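Local coordinates for gene 2 protein (Enterobacteria phage Sf6, PDB 5C12) that serves as the nuclease domain of the large terminase subunit that packages viral DNA, binding magnesium ions in its active site, at residues A[118-122]-A[123-127]; A[163-167]-A[168-172]; A[171-174]-A[175-178]. The protein carries 1 engineered substitution. All coordinates share one frame; numbering follows the deposited sequence.

Overall arrangement
The three contacts follow one another along the chain without overlap, except that contacts 2 and 3 share Q171 and F172. Contact 1 turns the chain from helix 113-119 into strand 126-130, an outermost strand of the mixed sheet. Contact 2 caps the start of helix 168-189, and contact 3 continues along that helix; their centres lie about 9 Å apart, and F165 CE1 packs against Y174 CB at 3.5 Å. Contact 1 is remote from both, its centre about 29 Å from that of contact 2 and about 27 Å from that of contact 3. Helix 168-189 brings R169 and Y173 to the metal ligand D252, whereas contact 1 lies away from the nuclease site.

Contact 1 of 3, residues A[118-122]-A[123-127]; sequences EAFSG and KKITA
F120 and I125 meet across the turn that follows helix 113-119, their side chains crossing at about a right angle. Followed outward, F120 begins with CB, 4.2 Å from I125 O, and continues to CG, which lies beside I125 CB. The centre of one face is taken by I125 CG2, a CH-pi contact 3.8 Å from the centroid and only 8° off the normal. I125 CD1 lies over the same face toward CD1 and CE1, 3.7 Å from F120 CD1, carried there by CG1 beside the backbone N (chi1 -51°). A127 CB sits at the edge beside CD2. Farther out, CE1 meets both I125 CD1 and CG2, while CE2 and CZ meet CG2, the latter at 4.0 Å. Y101 meets the ring edge-to-face, and helix 82-95 also touches it.

The backbone closes with K123 N donating to F120 O at 2.9 Å, in a type II beta turn with G122 at positive phi. K123 bends at chi4 (64°), and its NZ reaches S121 O through two waters, one of which also binds A119 O. The turn forms the helix-to-strand connection of a beta-alpha-beta unit made by strand 100-104, helix 113-119 and strand 126-130.

Contact 2 of 3, residues A[163-167]-A[168-172]; sequences DVFRN and KRAQF
With chi1 at 53°, N167 holds CG between its backbone N and carbonyl carbon, which turns OD1 back over the first turn of helix 168-189, where it accepts from A170 N. This is an N-cap: the bond is 3.1 Å long, with the donor nearly in line with the side-chain C=O. The backbone O of N167 takes the next amide, Q171 N, in its carbonyl plane at 2.9 Å, so one residue grips two successive N-H groups of the opening turn. The CB atoms of R169 and A170 lie against OD1.

The polar ends of the first helical residues reach elsewhere. K168 NZ binds S135 O and forms a salt bridge with E134, while Q171 OE1 accepts from F137 N. R169 is extended from CG to NE; its NH2 donates to M234 O, and NH1 makes a long, weak ion pair with the metal ligand D252.

Just before the cap, F165 lays its ring over the helix start, its side chain at about a right angle to that of Q171. Q171 CA lies over one face in a CH-pi contact, 3.8 Å from the ring centroid and offset toward the rim near CG and CD1, with V164 CG1 over the centre of the opposite face.

Contact 3 of 3, residues A[171-174]-A[175-178]; sequences QFYY and ALAD
Four backbone hydrogen bonds join 171-174 to 175-178 in the i to i+4 pattern of an alpha helix. A175 N donates to Q171 O, L176 N to F172 O, and A177 N to Y173 O; the fourth, from D178 N to Y174 O, measures 2.8 Å with an N-H...O angle of 162°. All four carbonyls of 171-174 are thus engaged by the following turn of helix 168-189.

Apolar packing is lighter. Y173 and L176 lie side by side, pointing the same way, and Y173 CD1 approaches L176 CD2 at 4.2 Å; the leucine reaches this position with CG anti to its backbone N (chi1 173°), a rotation that lays CD2 alongside the Y173 ring. F172 CD1 approaches the methyl of A175 obliquely at 4.3 Å, while Q171 CG lies 4.1 Å above the centre of one face of the F172 ring. The CB atoms of A175, L176 and A177 also rest against carbonyl oxygens of the preceding turn, the closest being L176 CB to Y173 O at 3.3 Å.

Among polar side chains, D178 folds back beside its own backbone N, chi1 -71°, placing CG 3.1 Å from Y174 O. Both carboxylate oxygens are acceptors facing another acceptor there, so this approach adds no hydrogen bond. Y173 OH instead bonds D252 OD1, linking the helix to a magnesium ligand.

Around this turn, helix 249-256 packs through A251, L254 and M255 against F172, Y173 and L176, while loop residues I221 and L233 touch Y173, and I23 meets Y174.

Contact 1 of 3, residues A[118-122]-A[123-127]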
# COMPACT_ATOMS: atom_id res chain seq x y z
N GLU A 118 2.91 4.33 -21.94
CA GLU A 118 3.10 3.47 -23.11
C GLU A 118 2.61 2.05 -22.84
O GLU A 118 2.00 1.41 -23.70
CB GLU A 118 4.59 3.42 -23.52
CG GLU A 118 5.15 4.72 -24.11
CD GLU A 118 6.67 4.68 -24.37
OE1 GLU A 118 7.32 3.69 -23.96
OE2 GLU A 118 7.22 5.63 -24.99
N ALA A 119 2.86 1.57 -21.63
CA ALA A 119 2.52 0.19 -21.33
C ALA A 119 1.01 -0.01 -21.33
O ALA A 119 0.52 -1.09 -21.68
CB ALA A 119 3.11 -0.19 -19.99
N PHE A 120 0.29 1.03 -20.95
CA PHE A 120 -1.16 0.98 -20.82
C PHE A 120 -1.87 1.54 -22.06
O PHE A 120 -3.08 1.69 -22.05
CB PHE A 120 -1.61 1.75 -19.58
CG PHE A 120 -1.12 1.18 -18.26
CD1 PHE A 120 -0.94 -0.18 -18.08
CD2 PHE A 120 -0.84 2.02 -17.20
CE1 PHE A 120 -0.51 -0.69 -16.86
CE2 PHE A 120 -0.41 1.51 -15.97
CZ PHE A 120 -0.22 0.16 -15.82
N SER A 121 -1.12 1.86 -23.12
CA SER A 121 -1.73 2.44 -24.32
C SER A 121 -2.84 1.51 -24.83
O SER A 121 -2.67 0.30 -24.91
CB SER A 121 -0.67 2.70 -25.39
OG SER A 121 -0.13 1.51 -25.92
N GLY A 122 -4.01 2.09 -25.11
CA GLY A 122 -5.13 1.32 -25.61
C GLY A 122 -5.93 0.59 -24.55
O GLY A 122 -6.84 -0.17 -24.86
N LYS A 123 -5.60 0.81 -23.28
CA LYS A 123 -6.29 0.13 -22.20
C LYS A 123 -6.83 1.14 -21.20
O LYS A 123 -6.25 2.21 -21.01
CB LYS A 123 -5.33 -0.82 -21.51
CG LYS A 123 -4.76 -1.86 -22.44
CD LYS A 123 -3.73 -2.74 -21.75
CE LYS A 123 -3.39 -3.96 -22.59
NZ LYS A 123 -2.73 -3.59 -23.88
N LYS A 124 -7.93 0.79 -20.56
CA LYS A 124 -8.57 1.70 -19.63
C LYS A 124 -7.95 1.54 -18.24
O LYS A 124 -8.59 1.03 -17.31
CB LYS A 124 -10.08 1.43 -19.58
CG LYS A 124 -10.90 2.60 -19.09
CD LYS A 124 -12.15 2.81 -19.94
CE LYS A 124 -11.80 3.25 -21.35
NZ LYS A 124 -13.00 3.62 -22.14
N ILE A 125 -6.70 1.96 -18.13
CA ILE A 125 -5.97 1.92 -16.86
C ILE A 125 -5.36 3.28 -16.62
O ILE A 125 -4.60 3.79 -17.47
CB ILE A 125 -4.84 0.89 -16.89
CG1 ILE A 125 -5.38 -0.45 -17.36
CG2 ILE A 125 -4.17 0.81 -15.53
CD1 ILE A 125 -4.35 -1.52 -17.47
N THR A 126 -5.72 3.90 -15.51
CA THR A 126 -5.14 5.18 -15.15
C THR A 126 -3.78 4.95 -14.52
O THR A 126 -3.52 3.92 -13.92
CB THR A 126 -6.00 5.96 -14.15
OG1 THR A 126 -6.08 5.23 -12.92
CG2 THR A 126 -7.39 6.18 -14.72
N ALA A 127 -2.90 5.93 -14.67
CA ALA A 127 -1.56 5.88 -14.11
C ALA A 127 -1.35 7.12 -13.26
O ALA A 127 -1.48 8.25 -13.76
CB ALA A 127 -0.51 5.82 -15.21
O HOH W 1 -0.78 -1.69 -23.94
O HOH W 2 -4.10 -2.03 -26.05

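Contact 2 of 3, residues A[163-167]-A[168-172]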
# COMPACT_ATOMS: atom_id res chain seq x y z
N ASP A 163 -3.93 18.52 9.46
CA ASP A 163 -3.50 18.70 10.85
C ASP A 163 -3.03 17.37 11.44
O ASP A 163 -2.22 17.36 12.35
CB ASP A 163 -4.63 19.21 11.72
CG ASP A 163 -5.02 20.64 11.43
OD1 ASP A 163 -4.18 21.55 11.63
OD2 ASP A 163 -6.19 20.85 11.06
N VAL A 164 -3.57 16.27 10.94
CA VAL A 164 -3.34 14.95 11.54
C VAL A 164 -2.14 14.24 10.92
O VAL A 164 -1.31 13.68 11.64
CB VAL A 164 -4.60 14.08 11.41
CG1 VAL A 164 -4.30 12.64 11.87
CG2 VAL A 164 -5.74 14.68 12.22
N PHE A 165 -2.03 14.26 9.59
CA PHE A 165 -0.96 13.54 8.89
C PHE A 165 0.05 14.51 8.30
O PHE A 165 -0.33 15.52 7.71
CB PHE A 165 -1.53 12.74 7.73
CG PHE A 165 -2.55 11.73 8.15
CD1 PHE A 165 -2.18 10.61 8.88
CD2 PHE A 165 -3.88 11.90 7.81
CE1 PHE A 165 -3.12 9.69 9.26
CE2 PHE A 165 -4.83 10.97 8.18
CZ PHE A 165 -4.45 9.87 8.92
N ARG A 166 1.33 14.23 8.46
CA ARG A 166 2.32 15.09 7.84
C ARG A 166 2.22 15.05 6.33
O ARG A 166 2.24 16.09 5.66
CB ARG A 166 3.75 14.75 8.27
CG ARG A 166 4.77 15.61 7.49
CD ARG A 166 6.18 15.55 8.01
NE ARG A 166 6.98 16.59 7.36
CZ ARG A 166 8.21 16.94 7.72
NH1 ARG A 166 8.82 16.34 8.73
NH2 ARG A 166 8.83 17.91 7.06
N ASN A 167 2.10 13.86 5.78
CA ASN A 167 2.24 13.67 4.34
C ASN A 167 1.49 12.44 3.87
O ASN A 167 0.87 11.75 4.67
CB ASN A 167 3.73 13.61 3.96
CG ASN A 167 4.52 12.59 4.77
OD1 ASN A 167 3.98 11.55 5.20
ND2 ASN A 167 5.80 12.86 4.96
N LYS A 168 1.50 12.20 2.56
CA LYS A 168 0.77 11.09 1.99
C LYS A 168 1.26 9.73 2.47
O LYS A 168 0.46 8.81 2.66
CB LYS A 168 0.81 11.14 0.45
CG LYS A 168 -0.09 12.20 -0.13
CD LYS A 168 -0.06 12.19 -1.67
CE LYS A 168 -1.11 13.10 -2.25
NZ LYS A 168 -0.74 14.52 -2.09
N ARG A 169 2.56 9.59 2.69
CA ARG A 169 3.10 8.32 3.17
C ARG A 169 2.40 7.98 4.51
O ARG A 169 1.96 6.86 4.73
CB ARG A 169 4.62 8.41 3.37
CG ARG A 169 5.26 7.19 4.03
CD ARG A 169 6.80 7.36 4.03
NE ARG A 169 7.51 6.28 4.74
CZ ARG A 169 7.78 5.09 4.22
NH1 ARG A 169 7.39 4.77 2.99
NH2 ARG A 169 8.44 4.19 4.95
N ALA A 170 2.31 8.94 5.41
CA ALA A 170 1.64 8.70 6.68
C ALA A 170 0.15 8.50 6.49
O ALA A 170 -0.44 7.59 7.08
CB ALA A 170 1.91 9.83 7.66
N GLN A 171 -0.47 9.34 5.69
CA GLN A 171 -1.90 9.24 5.46
C GLN A 171 -2.31 7.86 4.97
O GLN A 171 -3.24 7.24 5.50
CB GLN A 171 -2.33 10.29 4.45
CG GLN A 171 -3.78 10.25 4.04
CD GLN A 171 -4.09 11.34 3.06
OE1 GLN A 171 -3.25 11.71 2.24
NE2 GLN A 171 -5.30 11.87 3.14
N PHE A 172 -1.61 7.35 3.98
CA PHE A 172 -2.04 6.08 3.39
C PHE A 172 -1.57 4.87 4.17
O PHE A 172 -2.28 3.86 4.16
CB PHE A 172 -1.77 6.05 1.89
CG PHE A 172 -2.65 7.02 1.18
CD1 PHE A 172 -4.01 6.77 1.08
CD2 PHE A 172 -2.17 8.23 0.73
CE1 PHE A 172 -4.85 7.66 0.49
CE2 PHE A 172 -3.02 9.15 0.14
CZ PHE A 172 -4.36 8.86 0.03

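Contact 3 of 3, residues A[171-174]-A[175-178]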
# COMPACT_ATOMS: atom_id res chain seq x y z
N GLN A 171 -0.47 9.34 5.69
CA GLN A 171 -1.90 9.24 5.46
C GLN A 171 -2.31 7.86 4.97
O GLN A 171 -3.24 7.24 5.50
CB GLN A 171 -2.33 10.29 4.45
CG GLN A 171 -3.78 10.25 4.04
CD GLN A 171 -4.09 11.34 3.06
OE1 GLN A 171 -3.25 11.71 2.24
NE2 GLN A 171 -5.30 11.87 3.14
N PHE A 172 -1.61 7.35 3.98
CA PHE A 172 -2.04 6.08 3.39
C PHE A 172 -1.57 4.87 4.17
O PHE A 172 -2.28 3.86 4.16
CB PHE A 172 -1.77 6.05 1.89
CG PHE A 172 -2.65 7.02 1.18
CD1 PHE A 172 -4.01 6.77 1.08
CD2 PHE A 172 -2.17 8.23 0.73
CE1 PHE A 172 -4.85 7.66 0.49
CE2 PHE A 172 -3.02 9.15 0.14
CZ PHE A 172 -4.36 8.86 0.03
N TYR A 173 -0.45 4.94 4.88
CA TYR A 173 -0.11 3.84 5.79
C TYR A 173 -1.14 3.76 6.92
O TYR A 173 -1.51 2.67 7.35
CB TYR A 173 1.31 3.95 6.36
CG TYR A 173 2.31 3.05 5.67
CD1 TYR A 173 2.13 1.68 5.68
CD2 TYR A 173 3.43 3.55 4.99
CE1 TYR A 173 2.99 0.85 5.08
CE2 TYR A 173 4.32 2.71 4.37
CZ TYR A 173 4.09 1.35 4.41
OH TYR A 173 4.94 0.48 3.79
N TYR A 174 -1.64 4.90 7.40
CA TYR A 174 -2.67 4.86 8.44
C TYR A 174 -4.04 4.45 7.86
O TYR A 174 -4.85 3.89 8.58
CB TYR A 174 -2.76 6.20 9.19
CG TYR A 174 -1.79 6.24 10.35
CD1 TYR A 174 -2.12 5.64 11.56
CD2 TYR A 174 -0.53 6.82 10.23
CE1 TYR A 174 -1.23 5.65 12.62
CE2 TYR A 174 0.36 6.83 11.28
CZ TYR A 174 0.01 6.24 12.48
OH TYR A 174 0.90 6.26 13.53
N ALA A 175 -4.29 4.73 6.58
CA ALA A 175 -5.49 4.22 5.94
C ALA A 175 -5.44 2.70 5.99
O ALA A 175 -6.45 2.04 6.30
CB ALA A 175 -5.59 4.70 4.48
N LEU A 176 -4.28 2.16 5.71
CA LEU A 176 -4.07 0.72 5.75
C LEU A 176 -4.25 0.21 7.19
O LEU A 176 -4.97 -0.76 7.44
CB LEU A 176 -2.69 0.39 5.22
CG LEU A 176 -2.18 -1.05 5.31
CD1 LEU A 176 -3.17 -1.96 4.60
CD2 LEU A 176 -0.80 -1.15 4.68
N ALA A 177 -3.58 0.87 8.13
CA ALA A 177 -3.65 0.44 9.51
C ALA A 177 -5.08 0.49 10.04
O ALA A 177 -5.51 -0.42 10.75
CB ALA A 177 -2.73 1.26 10.37
N ASP A 178 -5.82 1.54 9.70
CA ASP A 178 -7.21 1.65 10.13
C ASP A 178 -8.07 0.54 9.54
O ASP A 178 -8.88 -0.07 10.26
CB ASP A 178 -7.79 3.02 9.74
CG ASP A 178 -7.23 4.16 10.55
OD1 ASP A 178 -6.49 3.94 11.51
OD2 ASP A 178 -7.57 5.33 10.19